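Local coordinates for protein hydroxyglutarate synthase (Pseudomonas putida, PDB 6W1G) that uses iron(II) and molecular oxygen to decarboxylate and hydroxylate 2-oxoadipate, giving D-2-hydroxyglutarate in D-lysine catabolism, at residues W192-T197 / Q273-F278; H226-T231 / F292-Q297; D346-M351 / H390-V395. One frame throughout, in Å; residues are numbered along the deposited sequence. Where two conformers were deposited one is given.

From the N terminus, the loop segment 192-197 comes first and opens interaction 1; the segment 226-231, on an outermost strand of the five-stranded mixed sheet, then opens interaction 2. The chain returns to 192-197 at residues 273-278 and, after an unmodelled connection, enters strand 288-298, reaching 226-231 again at residues 292-297, so the two loops cross. Both contacts thereby use the antiparallel pair 264-275/288-298: interaction 1 fastens the end of its first strand to a surface loop, and interaction 2 sets its second strand beside strand 226-229, at the metal site they share. Interaction 3 follows in series, closing the loop from helix 348-353 to strand 389-393; V395 packs against R230 of interaction 2.

Interaction 1 (W192-T197 / Q273-F278); sequences WHQDAT and QETVAF
Q194, D195 and A196 run alongside V276, A277 and F278 and form a single parallel beta bridge, with D195 and A277 as its paired residues. Two backbone bonds, one given and one taken by A277, define it. A277 N donates to Q194 O (2.9 Å) in an almost straight bond of 178°, and A196 N donates to A277 O at 2.8 Å. A loop between two helices is thus pinned to the chain where it leaves strand 264-275.

Ahead of the bridge, the W192 indole and the E274 side chain slide past each other in opposite directions. E274 CG sits 3.5 Å above one face of the indole, displaced toward its rim, and CB comes within 3.7 Å of W192 CZ2. The chain of E274 bends at chi2 (-63°), which lays the carboxylate along the ring, the two planes only 24° apart. E274 OE1 meanwhile turns back to its own backbone, accepting from T275 N at 3.0 Å through its anti lone pair. Replacing E274 by an alanine would probably remove the aliphatic cover toward the rim of this indole face and leave T275 N without its carboxylate mate. W192 NE1 is buried without a hydrogen-bond partner, so the indole is held here by packing.

Further out, H223 stacks on the W192 ring, F219 meets it obliquely, and E27 accepts from the W192 backbone N. The W192 side chain is about 9 Å from that of R74, which binds 2-oxoadipate, consistent with a place beside the substrate site. At the far end Y203 meets F278 edge-to-face, and the methyl group of A196 closes the apolar packing, its CB 3.9 Å from V276 CG1 and 3.8 Å from F278 CD1.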
loop_
_atom_site.group_PDB
_atom_site.type_symbol
_atom_site.label_atom_id
_atom_site.label_comp_id
_atom_site.label_asym_id
_atom_site.label_seq_id
_atom_site.Cartn_x
_atom_site.Cartn_y
_atom_site.Cartn_z
ATOM N N TRP A 192 13.862 -5.681 -13.556
ATOM C CA TRP A 192 15.211 -5.279 -13.208
ATOM C C TRP A 192 16.115 -5.354 -14.434
ATOM O O TRP A 192 16.084 -6.336 -15.174
ATOM C CB TRP A 192 15.759 -6.247 -12.150
ATOM C CG TRP A 192 17.131 -5.862 -11.680
ATOM C CD1 TRP A 192 18.329 -6.318 -12.158
ATOM C CD2 TRP A 192 17.440 -4.911 -10.649
ATOM N NE1 TRP A 192 19.364 -5.712 -11.485
ATOM C CE2 TRP A 192 18.842 -4.850 -10.552
ATOM C CE3 TRP A 192 16.667 -4.115 -9.802
ATOM C CZ2 TRP A 192 19.487 -4.014 -9.651
ATOM C CZ3 TRP A 192 17.320 -3.288 -8.880
ATOM C CH2 TRP A 192 18.710 -3.245 -8.823
ATOM N N HIS A 193 16.959 -4.331 -14.627
ATOM C CA HIS A 193 17.984 -4.324 -15.676
ATOM C C HIS A 193 19.323 -3.974 -15.051
ATOM O O HIS A 193 19.470 -2.903 -14.462
ATOM C CB HIS A 193 17.639 -3.299 -16.762
ATOM C CG HIS A 193 16.328 -3.547 -17.432
ATOM N ND1 HIS A 193 15.192 -2.819 -17.145
ATOM C CD2 HIS A 193 15.958 -4.479 -18.344
ATOM C CE1 HIS A 193 14.183 -3.281 -17.861
ATOM N NE2 HIS A 193 14.618 -4.291 -18.591
ATOM N N GLN A 194 20.316 -4.868 -15.182
ATOM C CA GLN A 194 21.602 -4.637 -14.509
ATOM C C GLN A 194 22.465 -3.592 -15.208
ATOM O O GLN A 194 23.333 -2.998 -14.560
ATOM C CB GLN A 194 22.378 -5.937 -14.306
ATOM C CG GLN A 194 22.898 -6.574 -15.534
ATOM C CD GLN A 194 23.908 -7.660 -15.204
ATOM O OE1 GLN A 194 23.695 -8.477 -14.306
ATOM N NE2 GLN A 194 25.029 -7.651 -15.908
ATOM N N ASP A 195 22.236 -3.329 -16.491
ATOM C CA ASP A 195 23.084 -2.399 -17.233
ATOM C C ASP A 195 22.641 -0.965 -16.944
ATOM O O ASP A 195 21.566 -0.533 -17.372
ATOM C CB ASP A 195 23.038 -2.713 -18.728
ATOM C CG ASP A 195 23.990 -3.842 -19.132
ATOM O OD1 ASP A 195 23.957 -4.933 -18.517
ATOM O OD2 ASP A 195 24.763 -3.640 -20.092
ATOM N N ALA A 196 23.467 -0.231 -16.206
ATOM C CA ALA A 196 23.186 1.168 -15.924
ATOM C C ALA A 196 23.274 2.017 -17.192
ATOM O O ALA A 196 23.898 1.654 -18.193
ATOM C CB ALA A 196 24.208 1.730 -14.941
ATOM N N THR A 197 22.650 3.185 -17.116
ATOM C CA THR A 197 22.633 4.152 -18.193
ATOM C C THR A 197 23.726 5.203 -18.045
ATOM O O THR A 197 23.779 6.138 -18.853
ATOM C CB THR A 197 21.268 4.852 -18.194
ATOM O OG1 THR A 197 21.166 5.697 -17.040
ATOM C CG2 THR A 197 20.153 3.825 -18.121
ATOM N N GLN A 273 21.677 -8.950 -2.903
ATOM C CA GLN A 273 22.742 -8.071 -3.370
ATOM C C GLN A 273 22.837 -8.179 -4.889
ATOM O O GLN A 273 23.116 -9.252 -5.423
ATOM C CB GLN A 273 24.066 -8.446 -2.723
ATOM C CG GLN A 273 25.175 -7.416 -2.924
ATOM C CD GLN A 273 24.961 -6.065 -2.218
ATOM O OE1 GLN A 273 23.962 -5.835 -1.531
ATOM N NE2 GLN A 273 25.934 -5.171 -2.387
ATOM N N GLU A 274 22.570 -7.092 -5.579
ATOM C CA GLU A 274 22.629 -7.073 -7.036
ATOM C C GLU A 274 23.915 -6.403 -7.511
ATOM O O GLU A 274 24.593 -5.677 -6.780
ATOM C CB GLU A 274 21.420 -6.346 -7.614
ATOM C CG GLU A 274 20.292 -7.309 -7.997
ATOM C CD GLU A 274 20.692 -8.292 -9.116
ATOM O OE1 GLU A 274 21.807 -8.182 -9.663
ATOM O OE2 GLU A 274 19.862 -9.171 -9.461
ATOM N N THR A 275 24.256 -6.675 -8.751
ATOM C CA THR A 275 25.410 -6.052 -9.382
ATOM C C THR A 275 24.895 -5.072 -10.419
ATOM O O THR A 275 23.862 -5.311 -11.050
ATOM C CB THR A 275 26.315 -7.121 -9.972
ATOM O OG1 THR A 275 25.504 -8.082 -10.642
ATOM C CG2 THR A 275 27.084 -7.801 -8.836
ATOM N N VAL A 276 25.568 -3.941 -10.518
ATOM C CA VAL A 276 25.256 -2.908 -11.494
ATOM C C VAL A 276 26.431 -2.844 -12.449
ATOM O O VAL A 276 27.585 -2.757 -12.010
ATOM C CB VAL A 276 25.074 -1.549 -10.804
ATOM C CG1 VAL A 276 24.639 -0.490 -11.815
ATOM C CG2 VAL A 276 24.107 -1.642 -9.647
ATOM N N ALA A 277 26.150 -2.882 -13.744
ATOM C CA ALA A 277 27.198 -2.844 -14.754
ATOM C C ALA A 277 27.210 -1.509 -15.482
ATOM O O ALA A 277 26.167 -1.014 -15.900
ATOM C CB ALA A 277 26.962 -3.943 -15.785
ATOM N N PHE A 278 28.402 -0.947 -15.659
ATOM C CA PHE A 278 28.569 0.271 -16.453
ATOM C C PHE A 278 29.293 0.016 -17.770
ATOM O O PHE A 278 28.765 -0.653 -18.657
ATOM C CB PHE A 278 29.349 1.309 -15.665
ATOM C CG PHE A 278 28.923 1.428 -14.236
ATOM C CD1 PHE A 278 27.833 2.202 -13.897
ATOM C CD2 PHE A 278 29.605 0.760 -13.230
ATOM C CE1 PHE A 278 27.437 2.326 -12.582
ATOM C CE2 PHE A 278 29.205 0.881 -11.911
ATOM C CZ PHE A 278 28.119 1.669 -11.590
HETATM O O HOH W 1 25.833 -0.326 -18.788
#

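Interaction 2 (H226-T231 / F292-Q297); sequences HLTPRT and FGEIEQ. With NI (nickel (II) ion), chain B.
One face of the H226 imidazole is covered by CB of E294, 4.0 Å from H226 CD2, while the E294 carboxylate is turned 60° from the ring plane; the H70 ring meets that of H226 nearly at right angles. The H226 and E294 groups converge on the nickel ion as part of a two-histidine, one-carboxylate triad completed by H70, in a member of the glyoxalase clan; the same three residues bind Fe(2+). H226 NE2 coordinates nickel at 2.0 Å and E294 OE1 at 2.1 Å, so the closeness of these two atoms reflects shared ligation and is not a hydrogen bond. Three waters bring the coordination to six, one of them donating to E294 OE2.

The E294 chain is fully extended, with CG anti to the backbone N (chi1 -178°), and this carries its carboxylate from strand 288-298 to the metal. T228 OG1 donates to OE1 over 2.8 Å, reaching it on the anti side but 26° out of the carboxylate plane. The metal and this hydroxyl together grip OE1 and should limit rotation of the carboxylate. E296 serves the second shell: its OE2 accepts from H70 ND1 and pairs with R298.

Strands 226-229 and 292-297 run roughly parallel, their axes 5.3 Å apart at closest approach. Near L227 a water bridges the backbones, donating to L227 O and accepting from E294 N. Direct backbone hydrogen bonds between the segments appear only around R230 and E296, a single parallel bridge. Beside it the ring of P229 and the side chain of I295 cross at about a right angle, CG to CD1 3.9 Å. T231 N donates to E296 O at 2.9 Å, a nearly linear bond, while E296 N makes a weak one to P229 O at 3.5 Å.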
loop_
_atom_site.group_PDB
_atom_site.type_symbol
_atom_site.label_atom_id
_atom_site.label_comp_id
_atom_site.label_asym_id
_atom_site.label_seq_id
_atom_site.Cartn_x
_atom_site.Cartn_y
_atom_site.Cartn_z
ATOM N N HIS A 226 10.146 -2.668 -3.877
ATOM C CA HIS A 226 9.772 -3.841 -3.090
ATOM C C HIS A 226 8.370 -4.245 -3.536
ATOM O O HIS A 226 7.616 -3.465 -4.129
ATOM C CB HIS A 226 9.874 -3.622 -1.585
ATOM C CG HIS A 226 9.086 -2.468 -1.087
ATOM N ND1 HIS A 226 9.639 -1.229 -0.871
ATOM C CD2 HIS A 226 7.775 -2.338 -0.758
ATOM C CE1 HIS A 226 8.723 -0.394 -0.414
ATOM N NE2 HIS A 226 7.574 -1.045 -0.328
ATOM N N LEU A 227 8.049 -5.497 -3.237
ATOM C CA LEU A 227 6.720 -6.058 -3.376
ATOM C C LEU A 227 6.383 -6.701 -2.041
ATOM O O LEU A 227 7.102 -7.609 -1.612
ATOM C CB LEU A 227 6.753 -7.096 -4.467
ATOM C CG LEU A 227 5.560 -7.473 -5.177
ATOM C CD1 LEU A 227 4.563 -6.562 -5.557
ATOM C CD2 LEU A 227 5.724 -8.554 -6.143
ATOM N N THR A 228 5.316 -6.230 -1.410
ATOM C CA THR A 228 5.036 -6.522 0.001
ATOM C C THR A 228 3.774 -7.345 0.113
ATOM O O THR A 228 2.688 -6.862 -0.269
ATOM C CB THR A 228 4.852 -5.209 0.767
ATOM O OG1 THR A 228 6.047 -4.457 0.589
ATOM C CG2 THR A 228 4.578 -5.476 2.226
ATOM N N PRO A 229 3.882 -8.565 0.639
ATOM C CA PRO A 229 2.690 -9.359 0.940
ATOM C C PRO A 229 2.102 -8.943 2.271
ATOM O O PRO A 229 2.747 -8.296 3.096
ATOM C CB PRO A 229 3.218 -10.793 1.004
ATOM C CG PRO A 229 4.596 -10.647 1.482
ATOM C CD PRO A 229 5.121 -9.307 0.988
ATOM N N ARG A 230 0.855 -9.353 2.482
ATOM C CA ARG A 230 0.104 -9.054 3.686
ATOM C C ARG A 230 0.065 -10.263 4.618
ATOM O O ARG A 230 -0.378 -11.348 4.234
ATOM C CB ARG A 230 -1.336 -8.648 3.346
ATOM C CG ARG A 230 -2.177 -8.383 4.570
ATOM C CD ARG A 230 -3.602 -7.998 4.199
ATOM N NE ARG A 230 -4.412 -7.869 5.381
ATOM C CZ ARG A 230 -5.732 -7.675 5.404
ATOM N NH1 ARG A 230 -6.427 -7.596 4.268
ATOM N NH2 ARG A 230 -6.365 -7.566 6.553
ATOM N N THR A 231 0.560 -10.067 5.840
ATOM C CA THR A 231 0.414 -11.067 6.878
ATOM C C THR A 231 -0.626 -10.635 7.893
ATOM O O THR A 231 -0.820 -9.457 8.149
ATOM C CB THR A 231 1.756 -11.357 7.579
ATOM O OG1 THR A 231 1.610 -12.418 8.527
ATOM C CG2 THR A 231 2.328 -10.177 8.309
ATOM N N PHE A 292 15.905 -4.473 -1.251
ATOM C CA PHE A 292 15.311 -4.687 0.052
ATOM C C PHE A 292 13.873 -5.129 -0.080
ATOM O O PHE A 292 13.148 -4.715 -0.978
ATOM C CB PHE A 292 15.335 -3.419 0.855
ATOM C CG PHE A 292 16.712 -2.957 1.196
ATOM C CD1 PHE A 292 17.362 -3.438 2.317
ATOM C CD2 PHE A 292 17.387 -2.057 0.377
ATOM C CE1 PHE A 292 18.657 -3.013 2.623
ATOM C CE2 PHE A 292 18.661 -1.631 0.704
ATOM C CZ PHE A 292 19.296 -2.117 1.811
ATOM N N GLY A 293 13.446 -5.963 0.848
ATOM C CA GLY A 293 12.081 -6.431 0.921
ATOM C C GLY A 293 11.368 -5.823 2.113
ATOM O O GLY A 293 11.913 -5.101 2.946
ATOM N N GLU A 294 10.058 -6.090 2.138
ATOM C CA GLU A 294 9.166 -5.548 3.156
ATOM C C GLU A 294 8.059 -6.539 3.449
ATOM O O GLU A 294 7.663 -7.361 2.594
ATOM C CB GLU A 294 8.592 -4.220 2.651
ATOM C CG GLU A 294 7.668 -3.487 3.599
ATOM C CD GLU A 294 7.269 -2.163 3.002
ATOM O OE1 GLU A 294 6.374 -2.117 2.134
ATOM O OE2 GLU A 294 7.878 -1.136 3.370
ATOM N N ILE A 295 7.527 -6.445 4.660
ATOM C CA ILE A 295 6.360 -7.207 5.093
ATOM C C ILE A 295 5.443 -6.242 5.828
ATOM O O ILE A 295 5.907 -5.360 6.544
ATOM C CB ILE A 295 6.801 -8.402 6.000
ATOM C CG1 ILE A 295 5.648 -9.253 6.443
ATOM C CG2 ILE A 295 7.604 -7.945 7.217
ATOM C CD1 ILE A 295 4.900 -9.924 5.344
ATOM N N GLU A 296 4.120 -6.441 5.690
ATOM C CA GLU A 296 3.150 -5.567 6.359
ATOM C C GLU A 296 1.970 -6.359 6.881
ATOM O O GLU A 296 1.626 -7.431 6.371
ATOM C CB GLU A 296 2.648 -4.453 5.446
ATOM C CG GLU A 296 1.657 -4.838 4.359
ATOM C CD GLU A 296 1.367 -3.695 3.324
ATOM O OE1 GLU A 296 1.745 -2.567 3.597
ATOM O OE2 GLU A 296 0.797 -3.935 2.262
ATOM N N GLN A 297 1.348 -5.782 7.906
ATOM C CA GLN A 297 0.108 -6.241 8.481
ATOM C C GLN A 297 -0.857 -5.043 8.422
ATOM O O GLN A 297 -0.489 -3.951 8.859
ATOM C CB GLN A 297 0.304 -6.677 9.944
ATOM C CG GLN A 297 -0.973 -7.212 10.588
ATOM C CD GLN A 297 -0.837 -7.491 12.042
ATOM O OE1 GLN A 297 0.249 -7.789 12.570
ATOM N NE2 GLN A 297 -1.951 -7.442 12.728
HETATM NI NI NI B . 6.031 -0.492 0.901
HETATM O O HOH W 2 8.933 -8.347 0.273
HETATM O O HOH W 3 -0.280 -6.139 1.018
HETATM O O HOH W 4 7.331 0.949 2.100
HETATM O O HOH W 5 5.780 1.352 -0.183
HETATM O O HOH W 6 4.798 0.544 2.155
#

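Interaction 3 (D346-M351 / H390-V395); sequences DDLAQM and HFEALV
L348, the first residue of helix 348-353, comes nearest to strand 389-393 at A393, with 7.8 Å between their CA atoms, and no hydrogen bond joins the two backbones. The contact is surface packing, largely of the F391 ring against backbone and side chain at the helix start. F391 presents its ring edge to the first turn of the helix: CE1 lies 4.0 Å from L348 O, and CZ 4.2 Å from A349 CA, both partners close to the ring plane. CG between backbone N and carbonyl carbon (chi1 65°) directs that edge toward the helix. L348 was modelled in two conformers; in one of them CD1 approaches E392 OE1 and CD2 faces A393 CB, so these looser contacts are probably not fixed.

Each segment also orders itself. D347 is the N-cap of the helix, OD1 accepting from Q350 N at 3.0 Å through its anti lone pair, while D347 O takes the bond from M351 N that starts the helical pattern. On the strand, H390 NE2 donates to E392 OE2 over 2.7 Å, nearly straight at 173°. The acceptor lies in the plane of the imidazole, but the donor stands 41° out of the carboxylate plane. This bond holds the E392 carboxylate beside its own strand.

The contact sets the short helix against the two-stranded antiparallel sheet 359-363/389-393. F359 of the partner strand meets the F391 ring nearly at right angles and also touches L348 and M351, while R352 makes a cation-pi contact with F391. Helix 50-59 packs on strand 389-393, with W58 stacked on H390 and, like A55 and T59, touching E392.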
loop_
_atom_site.group_PDB
_atom_site.type_symbol
_atom_site.label_atom_id
_atom_site.label_comp_id
_atom_site.label_asym_id
_atom_site.label_seq_id
_atom_site.Cartn_x
_atom_site.Cartn_y
_atom_site.Cartn_z
ATOM N N ASP A 346 -8.365 0.045 22.547
ATOM C CA ASP A 346 -8.105 -1.234 21.881
ATOM C C ASP A 346 -9.314 -2.153 22.061
ATOM O O ASP A 346 -9.192 -3.363 22.267
ATOM C CB ASP A 346 -6.798 -1.880 22.355
ATOM C CG ASP A 346 -6.323 -2.991 21.434
ATOM O OD1 ASP A 346 -6.792 -3.062 20.270
ATOM O OD2 ASP A 346 -5.458 -3.792 21.879
ATOM N N ASP A 347 -10.479 -1.555 22.018
ATOM C CA ASP A 347 -11.761 -2.215 22.127
ATOM C C ASP A 347 -12.561 -1.736 20.919
ATOM O O ASP A 347 -12.689 -0.537 20.688
ATOM C CB ASP A 347 -12.390 -1.791 23.448
ATOM C CG ASP A 347 -13.782 -2.308 23.623
ATOM O OD1 ASP A 347 -14.679 -1.655 23.095
ATOM O OD2 ASP A 347 -13.951 -3.355 24.298
ATOM N N LEU A 348 -13.077 -2.666 20.134
ATOM C CA LEU A 348 -13.729 -2.282 18.873
ATOM C C LEU A 348 -14.967 -1.440 19.118
ATOM O O LEU A 348 -15.224 -0.472 18.382
ATOM C CB LEU A 348 -14.161 -3.501 18.071
ATOM C CG LEU A 348 -13.229 -4.132 17.045
ATOM C CD1 LEU A 348 -14.004 -5.164 16.245
ATOM C CD2 LEU A 348 -12.633 -3.079 16.150
ATOM N N ALA A 349 -15.765 -1.786 20.134
ATOM C CA ALA A 349 -16.931 -0.976 20.436
ATOM C C ALA A 349 -16.577 0.485 20.729
ATOM O O ALA A 349 -17.327 1.399 20.350
ATOM C CB ALA A 349 -17.750 -1.609 21.560
ATOM N N GLN A 350 -15.509 0.720 21.504
ATOM C CA GLN A 350 -15.107 2.094 21.824
ATOM C C GLN A 350 -14.515 2.782 20.610
ATOM O O GLN A 350 -14.691 3.979 20.432
ATOM C CB GLN A 350 -14.122 2.086 22.970
ATOM C CG GLN A 350 -14.770 1.846 24.299
ATOM C CD GLN A 350 -15.631 2.998 24.804
ATOM O OE1 GLN A 350 -15.620 4.122 24.312
ATOM N NE2 GLN A 350 -16.353 2.724 25.849
ATOM N N MET A 351 -13.751 2.056 19.787
ATOM C CA MET A 351 -13.259 2.656 18.570
ATOM C C MET A 351 -14.402 3.140 17.694
ATOM O O MET A 351 -14.305 4.184 17.043
ATOM C CB MET A 351 -12.427 1.630 17.789
ATOM C CG MET A 351 -11.106 1.240 18.453
ATOM S SD MET A 351 -10.318 -0.250 17.848
ATOM C CE MET A 351 -9.907 0.171 16.169
ATOM N N HIS A 390 -23.822 -6.975 12.647
ATOM C CA HIS A 390 -22.457 -7.190 13.104
ATOM C C HIS A 390 -21.548 -6.167 12.420
ATOM O O HIS A 390 -21.765 -5.845 11.267
ATOM C CB HIS A 390 -22.023 -8.606 12.662
ATOM C CG HIS A 390 -20.667 -8.977 13.124
ATOM N ND1 HIS A 390 -20.432 -9.486 14.374
ATOM C CD2 HIS A 390 -19.464 -8.840 12.533
ATOM C CE1 HIS A 390 -19.128 -9.700 14.517
ATOM N NE2 HIS A 390 -18.516 -9.276 13.424
ATOM N N PHE A 391 -20.558 -5.656 13.138
ATOM C CA PHE A 391 -19.610 -4.721 12.571
ATOM C C PHE A 391 -18.175 -5.204 12.696
ATOM O O PHE A 391 -17.809 -5.908 13.645
ATOM C CB PHE A 391 -19.785 -3.306 13.148
ATOM C CG PHE A 391 -19.481 -3.175 14.617
ATOM C CD1 PHE A 391 -18.216 -2.843 15.080
ATOM C CD2 PHE A 391 -20.451 -3.335 15.554
ATOM C CE1 PHE A 391 -17.994 -2.682 16.452
ATOM C CE2 PHE A 391 -20.197 -3.206 16.914
ATOM C CZ PHE A 391 -18.965 -2.879 17.343
ATOM N N GLU A 392 -17.369 -4.810 11.724
ATOM C CA GLU A 392 -15.927 -5.017 11.756
ATOM C C GLU A 392 -15.261 -3.763 11.243
ATOM O O GLU A 392 -15.851 -3.032 10.442
ATOM C CB GLU A 392 -15.465 -6.199 10.908
ATOM C CG GLU A 392 -15.937 -7.600 11.350
ATOM C CD GLU A 392 -15.353 -8.094 12.679
ATOM O OE1 GLU A 392 -14.386 -7.506 13.202
ATOM O OE2 GLU A 392 -15.879 -9.135 13.160
ATOM N N ALA A 393 -14.021 -3.527 11.657
ATOM C CA ALA A 393 -13.317 -2.387 11.111
ATOM C C ALA A 393 -13.099 -2.534 9.611
ATOM O O ALA A 393 -12.909 -3.628 9.081
ATOM C CB ALA A 393 -11.975 -2.204 11.806
ATOM N N LEU A 394 -13.110 -1.390 8.939
ATOM C CA LEU A 394 -12.775 -1.287 7.527
ATOM C C LEU A 394 -11.271 -1.303 7.368
ATOM O O LEU A 394 -10.605 -0.449 7.951
ATOM C CB LEU A 394 -13.342 0.020 7.001
ATOM C CG LEU A 394 -13.078 0.299 5.518
ATOM C CD1 LEU A 394 -13.672 -0.722 4.621
ATOM C CD2 LEU A 394 -13.560 1.718 5.191
ATOM N N VAL A 395 -10.745 -2.222 6.564
ATOM C CA VAL A 395 -9.296 -2.365 6.420
ATOM C C VAL A 395 -8.688 -1.159 5.738
ATOM O O VAL A 395 -9.209 -0.635 4.748
ATOM C CB VAL A 395 -8.952 -3.695 5.744
ATOM C CG1 VAL A 395 -9.550 -3.813 4.309
ATOM C CG2 VAL A 395 -7.432 -3.942 5.722
#